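Local coordinates for protein NAD-dependent aldehyde dehydrogenase (Sinorhizobium meliloti, PDB 3U4J) that probably oxidises aldehydes with NAD or NADP as electron acceptor, assembles as a tetramer, and binds calcium, at residues L130-A134 and S179-W184; R101-L105 and R206-L210; E123-C127 and F173-S179; S88-F92 and A134-R139. One frame throughout, in Å; residues are numbered along the deposited sequence.

Contact 1: L130-A134 and S179-W184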
loop_
_atom_site.group_PDB
_atom_site.type_symbol
_atom_site.label_atom_id
_atom_site.label_comp_id
_atom_site.label_asym_id
_atom_site.label_seq_id
_atom_site.Cartn_x
_atom_site.Cartn_y
_atom_site.Cartn_z
ATOM N N LEU A 130 11.979 -10.857 15.829
ATOM C CA LEU A 130 10.549 -10.620 15.686
ATOM C C LEU A 130 10.124 -9.356 16.397
ATOM O O LEU A 130 9.377 -8.553 15.830
ATOM C CB LEU A 130 9.730 -11.790 16.206
ATOM C CG LEU A 130 9.727 -13.071 15.351
ATOM C CD1 LEU A 130 9.211 -14.229 16.236
ATOM C CD2 LEU A 130 8.868 -12.925 14.106
ATOM N N TRP A 131 10.599 -9.196 17.627
ATOM C CA TRP A 131 10.257 -8.021 18.424
ATOM C C TRP A 131 10.838 -6.794 17.712
ATOM O O TRP A 131 10.162 -5.782 17.619
ATOM C CB TRP A 131 10.785 -8.138 19.876
ATOM C CG TRP A 131 9.832 -8.869 20.780
ATOM C CD1 TRP A 131 9.700 -10.247 20.907
ATOM C CD2 TRP A 131 8.855 -8.291 21.649
ATOM N NE1 TRP A 131 8.692 -10.546 21.808
ATOM C CE2 TRP A 131 8.171 -9.362 22.288
ATOM C CE3 TRP A 131 8.482 -6.961 21.958
ATOM C CZ2 TRP A 131 7.147 -9.148 23.211
ATOM C CZ3 TRP A 131 7.456 -6.750 22.885
ATOM C CH2 TRP A 131 6.793 -7.838 23.493
ATOM N N SER A 132 12.065 -6.884 17.176
ATOM C CA SER A 132 12.653 -5.720 16.495
ATOM C C SER A 132 11.916 -5.341 15.228
ATOM O O SER A 132 11.688 -4.169 14.982
ATOM C CB SER A 132 14.132 -5.924 16.140
ATOM O OG SER A 132 14.855 -6.236 17.311
ATOM N N TYR A 133 11.595 -6.330 14.407
ATOM C CA TYR A 133 10.825 -6.085 13.188
ATOM C C TYR A 133 9.501 -5.379 13.505
ATOM O O TYR A 133 9.118 -4.400 12.841
ATOM C CB TYR A 133 10.541 -7.396 12.416
ATOM C CG TYR A 133 9.592 -7.127 11.258
ATOM C CD1 TYR A 133 10.065 -6.799 9.982
ATOM C CD2 TYR A 133 8.208 -7.166 11.451
ATOM C CE1 TYR A 133 9.163 -6.520 8.945
ATOM C CE2 TYR A 133 7.313 -6.872 10.418
ATOM C CZ TYR A 133 7.798 -6.552 9.187
ATOM O OH TYR A 133 6.892 -6.253 8.198
ATOM N N ALA A 134 8.779 -5.904 14.499
ATOM C CA ALA A 134 7.442 -5.371 14.848
ATOM C C ALA A 134 7.558 -3.971 15.414
ATOM O O ALA A 134 6.761 -3.085 15.092
ATOM C CB ALA A 134 6.760 -6.311 15.868
ATOM N N SER A 179 6.105 -14.314 20.623
ATOM C CA SER A 179 6.820 -13.284 19.900
ATOM C C SER A 179 6.264 -13.006 18.490
ATOM O O SER A 179 6.522 -11.938 17.934
ATOM C CB SER A 179 8.313 -13.618 19.838
ATOM O OG SER A 179 8.892 -13.569 21.129
ATOM N N GLU A 180 5.511 -13.952 17.918
ATOM C CA GLU A 180 4.776 -13.713 16.649
ATOM C C GLU A 180 3.412 -13.051 16.878
ATOM O O GLU A 180 2.746 -12.675 15.926
ATOM C CB GLU A 180 4.483 -15.022 15.903
ATOM C CG GLU A 180 5.650 -15.840 15.424
ATOM C CD GLU A 180 5.176 -17.171 14.791
ATOM O OE1 GLU A 180 3.976 -17.554 14.941
ATOM O OE2 GLU A 180 6.018 -17.845 14.158
ATOM N N ARG A 181 2.961 -12.964 18.123
ATOM C CA ARG A 181 1.593 -12.455 18.412
ATOM C C ARG A 181 1.631 -11.178 19.248
ATOM O O ARG A 181 1.093 -10.161 18.837
ATOM C CB ARG A 181 0.753 -13.495 19.172
ATOM C CG ARG A 181 0.610 -14.855 18.454
ATOM C CD ARG A 181 -0.315 -14.808 17.222
ATOM N NE ARG A 181 -0.439 -16.174 16.709
ATOM C CZ ARG A 181 0.473 -16.793 15.971
ATOM N NH1 ARG A 181 1.562 -16.150 15.549
ATOM N NH2 ARG A 181 0.296 -18.068 15.644
ATOM N N VAL A 182 2.237 -11.249 20.432
ATOM C CA VAL A 182 2.246 -10.115 21.362
ATOM C C VAL A 182 2.749 -8.804 20.720
ATOM O O VAL A 182 2.081 -7.783 20.829
ATOM C CB VAL A 182 3.001 -10.446 22.694
ATOM C CG1 VAL A 182 3.193 -9.187 23.582
ATOM C CG2 VAL A 182 2.273 -11.569 23.480
ATOM N N PRO A 183 3.915 -8.828 20.035
ATOM C CA PRO A 183 4.424 -7.525 19.531
ATOM C C PRO A 183 3.511 -6.880 18.483
ATOM O O PRO A 183 3.385 -5.664 18.452
ATOM C CB PRO A 183 5.793 -7.892 18.896
ATOM C CG PRO A 183 6.192 -9.194 19.500
ATOM C CD PRO A 183 4.874 -9.922 19.786
ATOM N N TRP A 184 2.865 -7.686 17.643
ATOM C CA TRP A 184 1.946 -7.175 16.660
ATOM C C TRP A 184 0.691 -6.588 17.300
ATOM O O TRP A 184 0.172 -5.545 16.850
ATOM C CB TRP A 184 1.596 -8.257 15.635
ATOM C CG TRP A 184 2.638 -8.337 14.508
ATOM C CD1 TRP A 184 2.518 -7.809 13.252
ATOM C CD2 TRP A 184 3.946 -8.952 14.564
ATOM N NE1 TRP A 184 3.671 -8.048 12.531
ATOM C CE2 TRP A 184 4.558 -8.751 13.301
ATOM C CE3 TRP A 184 4.650 -9.666 15.552
ATOM C CZ2 TRP A 184 5.842 -9.252 12.982
ATOM C CZ3 TRP A 184 5.952 -10.149 15.256
ATOM C CH2 TRP A 184 6.534 -9.933 13.969
#

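Contact 2: R101-L105 and R206-L210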
loop_
_atom_site.group_PDB
_atom_site.type_symbol
_atom_site.label_atom_id
_atom_site.label_comp_id
_atom_site.label_asym_id
_atom_site.label_seq_id
_atom_site.Cartn_x
_atom_site.Cartn_y
_atom_site.Cartn_z
ATOM N N ARG A 101 19.319 -11.550 27.766
ATOM C CA ARG A 101 18.991 -12.749 28.540
ATOM C C ARG A 101 18.931 -14.008 27.667
ATOM O O ARG A 101 18.231 -14.982 28.006
ATOM C CB ARG A 101 17.668 -12.587 29.308
ATOM C CG ARG A 101 17.487 -11.255 30.066
ATOM C CD ARG A 101 18.431 -11.111 31.268
ATOM N NE ARG A 101 18.124 -9.850 31.951
ATOM C CZ ARG A 101 18.938 -8.794 32.026
ATOM N NH1 ARG A 101 20.160 -8.832 31.491
ATOM N NH2 ARG A 101 18.537 -7.695 32.667
ATOM N N GLN A 102 19.663 -14.001 26.553
ATOM C CA GLN A 102 19.496 -15.086 25.572
ATOM C C GLN A 102 19.784 -16.482 26.148
ATOM O O GLN A 102 18.997 -17.402 25.928
ATOM C CB GLN A 102 20.315 -14.862 24.295
ATOM C CG GLN A 102 20.124 -15.975 23.237
ATOM C CD GLN A 102 20.765 -15.611 21.891
ATOM O OE1 GLN A 102 21.507 -14.628 21.782
ATOM N NE2 GLN A 102 20.472 -16.382 20.875
ATOM N N GLU A 103 20.902 -16.637 26.853
ATOM C CA GLU A 103 21.300 -17.959 27.369
ATOM C C GLU A 103 20.339 -18.473 28.452
ATOM O O GLU A 103 19.984 -19.662 28.462
ATOM C CB GLU A 103 22.765 -17.955 27.881
ATOM C CG GLU A 103 23.805 -17.908 26.746
ATOM C CD GLU A 103 23.615 -19.042 25.733
ATOM O OE1 GLU A 103 23.574 -20.236 26.128
ATOM O OE2 GLU A 103 23.500 -18.731 24.527
ATOM N N GLU A 104 19.928 -17.566 29.341
ATOM C CA GLU A 104 18.894 -17.848 30.348
ATOM C C GLU A 104 17.612 -18.351 29.670
ATOM O O GLU A 104 17.034 -19.362 30.082
ATOM C CB GLU A 104 18.552 -16.599 31.182
ATOM C CG GLU A 104 17.482 -16.847 32.286
ATOM C CD GLU A 104 16.799 -15.558 32.832
ATOM O OE1 GLU A 104 17.307 -14.435 32.620
ATOM O OE2 GLU A 104 15.739 -15.682 33.495
ATOM N N LEU A 105 17.148 -17.628 28.657
ATOM C CA LEU A 105 15.860 -17.974 28.055
ATOM C C LEU A 105 15.935 -19.290 27.277
ATOM O O LEU A 105 14.982 -20.075 27.265
ATOM C CB LEU A 105 15.333 -16.842 27.173
ATOM C CG LEU A 105 15.051 -15.520 27.897
ATOM C CD1 LEU A 105 14.923 -14.408 26.860
ATOM C CD2 LEU A 105 13.774 -15.644 28.734
ATOM N N ARG A 206 8.666 -14.945 31.791
ATOM C CA ARG A 206 9.875 -14.123 31.639
ATOM C C ARG A 206 9.683 -13.013 30.596
ATOM O O ARG A 206 10.133 -11.887 30.805
ATOM C CB ARG A 206 11.160 -14.945 31.334
ATOM C CG ARG A 206 11.671 -15.826 32.473
ATOM C CD ARG A 206 12.146 -15.046 33.695
ATOM N NE ARG A 206 13.417 -14.355 33.446
ATOM C CZ ARG A 206 13.598 -13.035 33.544
ATOM N NH1 ARG A 206 12.601 -12.236 33.900
ATOM N NH2 ARG A 206 14.796 -12.507 33.301
ATOM N N LEU A 207 9.001 -13.315 29.492
ATOM C CA LEU A 207 8.796 -12.287 28.449
ATOM C C LEU A 207 7.969 -11.123 29.003
ATOM O O LEU A 207 8.285 -9.956 28.732
ATOM C CB LEU A 207 8.122 -12.886 27.204
ATOM C CG LEU A 207 7.885 -12.038 25.968
ATOM C CD1 LEU A 207 9.193 -11.383 25.461
ATOM C CD2 LEU A 207 7.266 -12.908 24.853
ATOM N N ALA A 208 6.923 -11.439 29.781
ATOM C CA ALA A 208 6.100 -10.389 30.407
ATOM C C ALA A 208 6.928 -9.589 31.415
ATOM O O ALA A 208 6.721 -8.382 31.579
ATOM C CB ALA A 208 4.873 -10.982 31.093
ATOM N N GLU A 209 7.841 -10.276 32.091
ATOM C CA GLU A 209 8.724 -9.620 33.061
ATOM C C GLU A 209 9.717 -8.702 32.348
ATOM O O GLU A 209 10.024 -7.613 32.835
ATOM C CB GLU A 209 9.420 -10.653 33.963
ATOM C CG GLU A 209 8.405 -11.415 34.856
ATOM C CD GLU A 209 9.043 -12.528 35.690
ATOM O OE1 GLU A 209 10.190 -12.947 35.405
ATOM O OE2 GLU A 209 8.386 -13.021 36.629
ATOM N N LEU A 210 10.199 -9.128 31.184
ATOM C CA LEU A 210 11.049 -8.234 30.358
ATOM C C LEU A 210 10.291 -6.997 29.877
ATOM O O LEU A 210 10.844 -5.888 29.891
ATOM C CB LEU A 210 11.674 -8.978 29.180
ATOM C CG LEU A 210 12.550 -10.178 29.556
ATOM C CD1 LEU A 210 13.206 -10.777 28.315
ATOM C CD2 LEU A 210 13.595 -9.794 30.577
HETATM O O HOH W 1 15.815 -9.812 33.485
#

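Contact 3: E123-C127 and F173-S179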
loop_
_atom_site.group_PDB
_atom_site.type_symbol
_atom_site.label_atom_id
_atom_site.label_comp_id
_atom_site.label_asym_id
_atom_site.label_seq_id
_atom_site.Cartn_x
_atom_site.Cartn_y
_atom_site.Cartn_z
ATOM N N GLU A 123 16.251 -19.969 18.355
ATOM C CA GLU A 123 14.893 -19.422 18.500
ATOM C C GLU A 123 14.780 -18.128 19.316
ATOM O O GLU A 123 14.016 -17.229 18.950
ATOM C CB GLU A 123 13.944 -20.471 19.056
ATOM C CG GLU A 123 13.608 -21.518 18.043
ATOM C CD GLU A 123 12.678 -22.596 18.595
ATOM O OE1 GLU A 123 12.023 -22.384 19.661
ATOM O OE2 GLU A 123 12.609 -23.669 17.951
ATOM N N ILE A 124 15.496 -18.054 20.432
ATOM C CA ILE A 124 15.477 -16.842 21.257
ATOM C C ILE A 124 15.999 -15.668 20.432
ATOM O O ILE A 124 15.420 -14.598 20.452
ATOM C CB ILE A 124 16.346 -16.987 22.548
ATOM C CG1 ILE A 124 15.923 -18.221 23.359
ATOM C CG2 ILE A 124 16.282 -15.710 23.423
ATOM C CD1 ILE A 124 14.388 -18.309 23.720
ATOM N N GLY A 125 17.101 -15.881 19.704
ATOM C CA GLY A 125 17.633 -14.859 18.784
ATOM C C GLY A 125 16.631 -14.433 17.728
ATOM O O GLY A 125 16.476 -13.243 17.426
ATOM N N PHE A 126 15.953 -15.406 17.140
ATOM C CA PHE A 126 14.874 -15.113 16.207
ATOM C C PHE A 126 13.733 -14.295 16.849
ATOM O O PHE A 126 13.201 -13.364 16.252
ATOM C CB PHE A 126 14.337 -16.407 15.610
ATOM C CG PHE A 126 13.438 -16.190 14.430
ATOM C CD1 PHE A 126 13.971 -15.904 13.174
ATOM C CD2 PHE A 126 12.057 -16.277 14.566
ATOM C CE1 PHE A 126 13.125 -15.710 12.061
ATOM C CE2 PHE A 126 11.215 -16.076 13.483
ATOM C CZ PHE A 126 11.743 -15.789 12.227
ATOM N N CYS A 127 13.379 -14.631 18.081
ATOM C CA CYS A 127 12.342 -13.871 18.789
ATOM C C CYS A 127 12.763 -12.435 19.022
ATOM O O CYS A 127 11.929 -11.528 18.925
ATOM C CB CYS A 127 12.023 -14.514 20.131
ATOM S SG CYS A 127 11.116 -16.040 19.906
ATOM N N PHE A 173 6.305 -24.335 20.521
ATOM C CA PHE A 173 7.175 -23.163 20.294
ATOM C C PHE A 173 6.699 -21.994 21.165
ATOM O O PHE A 173 6.186 -20.998 20.649
ATOM C CB PHE A 173 7.147 -22.722 18.824
ATOM C CG PHE A 173 7.699 -23.733 17.862
ATOM C CD1 PHE A 173 9.068 -23.843 17.666
ATOM C CD2 PHE A 173 6.841 -24.552 17.144
ATOM C CE1 PHE A 173 9.590 -24.800 16.746
ATOM C CE2 PHE A 173 7.331 -25.508 16.234
ATOM C CZ PHE A 173 8.709 -25.617 16.031
ATOM N N PRO A 174 6.843 -22.118 22.481
ATOM C CA PRO A 174 6.173 -21.126 23.327
ATOM C C PRO A 174 6.710 -19.724 23.121
ATOM O O PRO A 174 5.909 -18.793 22.983
ATOM C CB PRO A 174 6.472 -21.593 24.750
ATOM C CG PRO A 174 6.802 -23.054 24.607
ATOM C CD PRO A 174 7.546 -23.126 23.281
ATOM N N PHE A 175 8.031 -19.567 23.069
ATOM C CA PHE A 175 8.578 -18.220 23.011
ATOM C C PHE A 175 8.317 -17.620 21.637
ATOM O O PHE A 175 7.992 -16.422 21.500
ATOM C CB PHE A 175 10.073 -18.198 23.375
ATOM C CG PHE A 175 10.557 -16.852 23.901
ATOM C CD1 PHE A 175 10.088 -16.348 25.120
ATOM C CD2 PHE A 175 11.504 -16.109 23.203
ATOM C CE1 PHE A 175 10.556 -15.144 25.632
ATOM C CE2 PHE A 175 11.976 -14.858 23.705
ATOM C CZ PHE A 175 11.515 -14.391 24.901
ATOM N N ILE A 176 8.477 -18.459 20.611
ATOM C CA ILE A 176 8.265 -18.014 19.237
ATOM C C ILE A 176 6.863 -17.512 19.023
ATOM O O ILE A 176 6.659 -16.416 18.478
ATOM C CB ILE A 176 8.602 -19.132 18.214
ATOM C CG1 ILE A 176 10.129 -19.299 18.116
ATOM C CG2 ILE A 176 7.965 -18.829 16.863
ATOM C CD1 ILE A 176 10.791 -18.441 17.044
ATOM N N ILE A 177 5.880 -18.300 19.447
ATOM C CA ILE A 177 4.496 -17.947 19.173
ATOM C C ILE A 177 4.101 -16.696 19.952
ATOM O O ILE A 177 3.394 -15.839 19.422
ATOM C CB ILE A 177 3.540 -19.177 19.325
ATOM C CG1 ILE A 177 3.903 -20.166 18.178
ATOM C CG2 ILE A 177 2.073 -18.777 19.118
ATOM C CD1 ILE A 177 3.543 -21.588 18.419
ATOM N N ALA A 178 4.572 -16.575 21.190
ATOM C CA ALA A 178 4.324 -15.327 21.938
ATOM C C ALA A 178 4.887 -14.127 21.144
ATOM O O ALA A 178 4.209 -13.083 20.984
ATOM C CB ALA A 178 4.959 -15.407 23.299
ATOM N N SER A 179 6.105 -14.314 20.623
ATOM C CA SER A 179 6.820 -13.284 19.900
ATOM C C SER A 179 6.264 -13.006 18.490
ATOM O O SER A 179 6.522 -11.938 17.934
ATOM C CB SER A 179 8.313 -13.618 19.838
ATOM O OG SER A 179 8.892 -13.569 21.129
HETATM O O HOH W 2 9.857 -21.183 21.089
#

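Contact 4: S88-F92 and A134-R139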
loop_
_atom_site.group_PDB
_atom_site.type_symbol
_atom_site.label_atom_id
_atom_site.label_comp_id
_atom_site.label_asym_id
_atom_site.label_seq_id
_atom_site.Cartn_x
_atom_site.Cartn_y
_atom_site.Cartn_z
ATOM N N SER A 88 7.116 1.901 20.007
ATOM C CA SER A 88 8.252 1.285 19.320
ATOM C C SER A 88 9.515 1.268 20.199
ATOM O O SER A 88 10.191 0.241 20.305
ATOM C CB SER A 88 8.491 2.038 17.995
ATOM O OG SER A 88 9.676 1.609 17.356
ATOM N N ARG A 89 9.849 2.409 20.791
ATOM C CA ARG A 89 11.018 2.507 21.677
ATOM C C ARG A 89 10.953 1.490 22.825
ATOM O O ARG A 89 11.953 0.858 23.146
ATOM C CB ARG A 89 11.189 3.927 22.225
ATOM C CG ARG A 89 11.561 4.940 21.115
ATOM C CD ARG A 89 11.680 6.423 21.568
ATOM N NE ARG A 89 11.683 7.274 20.362
ATOM C CZ ARG A 89 10.805 8.238 20.073
ATOM N NH1 ARG A 89 9.829 8.566 20.925
ATOM N NH2 ARG A 89 10.920 8.897 18.911
ATOM N N LEU A 90 9.780 1.333 23.433
ATOM C CA LEU A 90 9.632 0.378 24.519
ATOM C C LEU A 90 9.788 -1.059 24.024
ATOM O O LEU A 90 10.398 -1.886 24.695
ATOM C CB LEU A 90 8.289 0.603 25.223
ATOM C CG LEU A 90 8.280 1.979 25.945
ATOM C CD1 LEU A 90 6.862 2.453 26.315
ATOM C CD2 LEU A 90 9.217 1.940 27.183
HETATM N N MSE A 91 9.228 -1.352 22.861
HETATM C CA MSE A 91 9.359 -2.687 22.253
HETATM C C MSE A 91 10.790 -2.994 21.835
HETATM O O MSE A 91 11.217 -4.151 21.905
HETATM C CB MSE A 91 8.434 -2.799 21.031
HETATM C CG MSE A 91 6.967 -2.672 21.406
HETATM SE SE MSE A 91 5.814 -2.380 19.872
HETATM C CE MSE A 91 6.110 -4.087 18.933
ATOM N N PHE A 92 11.540 -1.988 21.380
ATOM C CA PHE A 92 12.982 -2.231 21.065
ATOM C C PHE A 92 13.762 -2.588 22.332
ATOM O O PHE A 92 14.691 -3.432 22.307
ATOM C CB PHE A 92 13.627 -1.013 20.382
ATOM C CG PHE A 92 13.394 -0.964 18.896
ATOM C CD1 PHE A 92 13.867 -1.994 18.059
ATOM C CD2 PHE A 92 12.708 0.098 18.327
ATOM C CE1 PHE A 92 13.647 -1.950 16.673
ATOM C CE2 PHE A 92 12.466 0.145 16.948
ATOM C CZ PHE A 92 12.943 -0.868 16.117
ATOM N N ALA A 134 8.779 -5.904 14.499
ATOM C CA ALA A 134 7.442 -5.371 14.848
ATOM C C ALA A 134 7.558 -3.971 15.414
ATOM O O ALA A 134 6.761 -3.085 15.092
ATOM C CB ALA A 134 6.760 -6.311 15.868
ATOM N N ALA A 135 8.582 -3.759 16.241
ATOM C CA ALA A 135 8.827 -2.412 16.794
ATOM C C ALA A 135 9.072 -1.412 15.676
ATOM O O ALA A 135 8.596 -0.284 15.737
ATOM C CB ALA A 135 10.017 -2.430 17.764
ATOM N N GLY A 136 9.837 -1.811 14.666
ATOM C CA GLY A 136 10.116 -0.917 13.514
ATOM C C GLY A 136 8.832 -0.539 12.791
ATOM O O GLY A 136 8.611 0.637 12.481
ATOM N N GLN A 137 7.972 -1.532 12.538
ATOM C CA GLN A 137 6.741 -1.318 11.777
ATOM C C GLN A 137 5.644 -0.613 12.558
ATOM O O GLN A 137 4.836 0.089 11.953
ATOM C CB GLN A 137 6.207 -2.652 11.214
ATOM C CG GLN A 137 7.065 -3.226 10.055
ATOM C CD GLN A 137 7.260 -2.182 8.957
ATOM O OE1 GLN A 137 6.313 -1.815 8.274
ATOM N NE2 GLN A 137 8.488 -1.672 8.817
ATOM N N ALA A 138 5.625 -0.804 13.877
ATOM C CA ALA A 138 4.570 -0.282 14.740
ATOM C C ALA A 138 4.407 1.226 14.603
ATOM O O ALA A 138 3.289 1.723 14.644
ATOM C CB ALA A 138 4.804 -0.665 16.239
ATOM N N ARG A 139 5.505 1.947 14.406
ATOM C CA ARG A 139 5.398 3.409 14.311
ATOM C C ARG A 139 4.933 3.930 12.934
ATOM O O ARG A 139 4.518 5.084 12.804
ATOM C CB ARG A 139 6.699 4.071 14.781
ATOM C CG ARG A 139 7.896 3.890 13.865
ATOM C CD ARG A 139 9.101 4.539 14.525
ATOM N NE ARG A 139 8.972 5.989 14.562
ATOM C CZ ARG A 139 9.937 6.795 14.983
ATOM N NH1 ARG A 139 11.076 6.271 15.433
ATOM N NH2 ARG A 139 9.773 8.112 14.952
HETATM O O HOH W 3 11.584 3.478 16.388
#

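Contact 1: L130-A134 and S179-W184
P183 is the main bump of this contact, and the indole of W131 is the flat wall it presses on. The CG of P183 stands over the face of the W131 five-membered ring, 3.5 Å from the centroid, in a CH-pi contact. A neighbouring hollow lies between P183 and W184, and the methyl of A134 fills it: A134 CB is 3.6 Å from P183 CB. The same methyl lies 3.8 Å from the centroid of the W184 six-membered ring, only 6° off its normal. L130 forks between S179 and W184. CD1 of L130 reaches S179 CB at 3.8 Å, while CD2 turns to CH2 of W184. Next to this contact on the outer rim of W184, Y133 meets it rim to rim, Y133 CD2 lying 3.5 Å from W184 CZ2, with neither ring over the other. The first torsion of W131 (chi1 -86°, CG beside the backbone N) swings the indole across the ring of P183, carrying its benzo end to V182 CG1. It also sets NE1 of W131 at 3.1 Å from S179 OG, a weak, bent bond secondary to the one S179 OG gives F175 O. W184 NE1 is held by G481 O. The helix kinks at P183 and W184, whose N atoms lack bonds to the preceding turn, and S179 O is buried without a polar partner. The axes of segments 130-134 and 179-184 come within 9.1 Å at 29°; the contact joins helix 117-138 to helix 174-187, the connecting helix of a beta-alpha-beta crossover between parallel strands 153-168 and 191-195.

Contact 2: R101-L105 and R206-L210
E104 and R206 form the first shell: the guanidinium of R206 takes the carboxylate side-on, using NE and NH2, one for each oxygen. The NE of R206 lies 2.7 Å from OE2 of E104, approaching from out of the carboxylate plane. Its NH2 reaches E104 OE1 at 3.2 Å along an almost straight N-H line (176°), and adds a weak bond to OE2. The two flat groups are only 18° apart, as expected of a two-pronged grip. An extended E104, with CG opposite the backbone N (chi1 -179°), reaches across from helix 102-113, whereas the R206 chain folds at its second and third torsions to present its side.

The next shell engages the remaining nitrogen, NH1, and the second N-H of NH2. NH1 of R206 bonds E209 OE1 at 2.9 Å, one helical turn further on, using the lone pair that faces away from the other oxygen. Water 1 accepts from NH2 of R206 at 2.9 Å and from NE of R101, bridging two like charges; R101 NH2 has its own salt bridge to E213. Beneath this polar rim lies an apolar floor. L105 CD2 rests 3.8 Å from R206 CB, and the leucine tips L105 CD1 and L210 CD1 approach to 4.3 Å, with I98 of helix 84-100 touching both residues. R101 CG grazes L210 CD2.

Here two acids share one guanidinium while a water separates it from a second arginine. Both carboxylates are therefore probably ionised, and the network ties helix 102-113 to helix 202-214 at a partly exposed surface.

Contact 3: E123-C127 and F173-S179
C127 and F175 mark the tight side of this contact, where helix 117-138 runs beside the opening turns of helix 174-187, the crossover helix of a Rossmann-like beta-alpha-beta unit. The axes of 123-127 and 174-179 lie 9.3 Å apart and 9° from parallel. SG of C127 (chi1 -72°, beside the backbone N) is driven into the partner helix, where it comes within 3.3 Å of F175 CD2. Its line to the F175 ring centroid is 65° off the normal, an oblique sulfur-aromatic contact. The same sulfur touches I176 CA at 3.5 Å, and I124 CD1 adds a methyl against F175 CD2. I98 of helix 84-100 and L207 of helix 202-214 also touch F175, placing this half in the core.

The other side is more open to solvent and holds a water: F126, I176 and F173 are partly exposed, though E123 is buried. I176 places its CD1 between F126 CD2, at 3.5 Å, and the sulfur of C127. E123 offers its carboxylate to the edge of the F173 ring, OE2 of E123 lying 3.4 Å from F173 CE1, without a hydrogen bond between the two segments. Water 2 links them instead: it donates to E123 OE1 at 2.9 Å and accepts from the backbone N of I176. E109 takes the N-H of F175, so two acids lie near the start of the helix, whose dipole would probably favour their negative charge. K115 and Q119 hold the two oxygens of E123.

Back on the tight side, S179 OG gives a 3.0 Å bond to F175 O, which S179 N reaches from the opposite face of the carbonyl plane.

Contact 4: S88-F92 and A134-R139
S88 turns its hydroxyl opposite its backbone N (chi1 173°), which points OG at the backbone of A135, while F92, with CG beside the backbone N (chi1 -84°), lays its ring over the methyl of that same residue. The S88 OG donates to A135 O at 2.7 Å, coming from above the carbonyl plane (56° out of it) and not along a lone pair. A135 CB sits over the centre of the F92 ring, 3.5 Å from the centroid, a CH-pi contact. M91, a selenomethionine, bends at its third torsion so that CE meets A134 CB at 3.8 Å and SE faces A138 CB. Segments 88-92 and 134-138, from helices 84-100 and 117-138, run almost antiparallel with axes 8.4 Å apart. The small residues A134, A135, G136 and A138 probably permit so close an approach, with S88 CA only 4.5 Å from A135 CA. One edge of the pair belongs to a subunit interface. R89 and R139 both form salt bridges to D129 of the second subunit, R139 adds E465 of that subunit, and F92 meets its own counterpart there. Water 3 donates to S88 OG at 2.8 Å and accepts from R139 NH1.

In the fold
Contacts 1 and 3 join the same two helices, 117-138 and 174-187, and share S179; both are buried, contact 1 depending on aromatic faces and proline, contact 3 on sulfur, isoleucine and an edge bridged by a water. Contact 4 continues along helix 117-138, sharing A134 with contact 1, but pairs it with helix 84-100 and carries its charges to another subunit. Contact 2 is the most polar, a salt-bridge network at a partly exposed rim. It nevertheless reaches the core through L207, whose CD1 packs 3.8 Å from W131 CZ2. By contrast, contacts 2 and 4 do not touch, their nearest atoms about 7 Å apart.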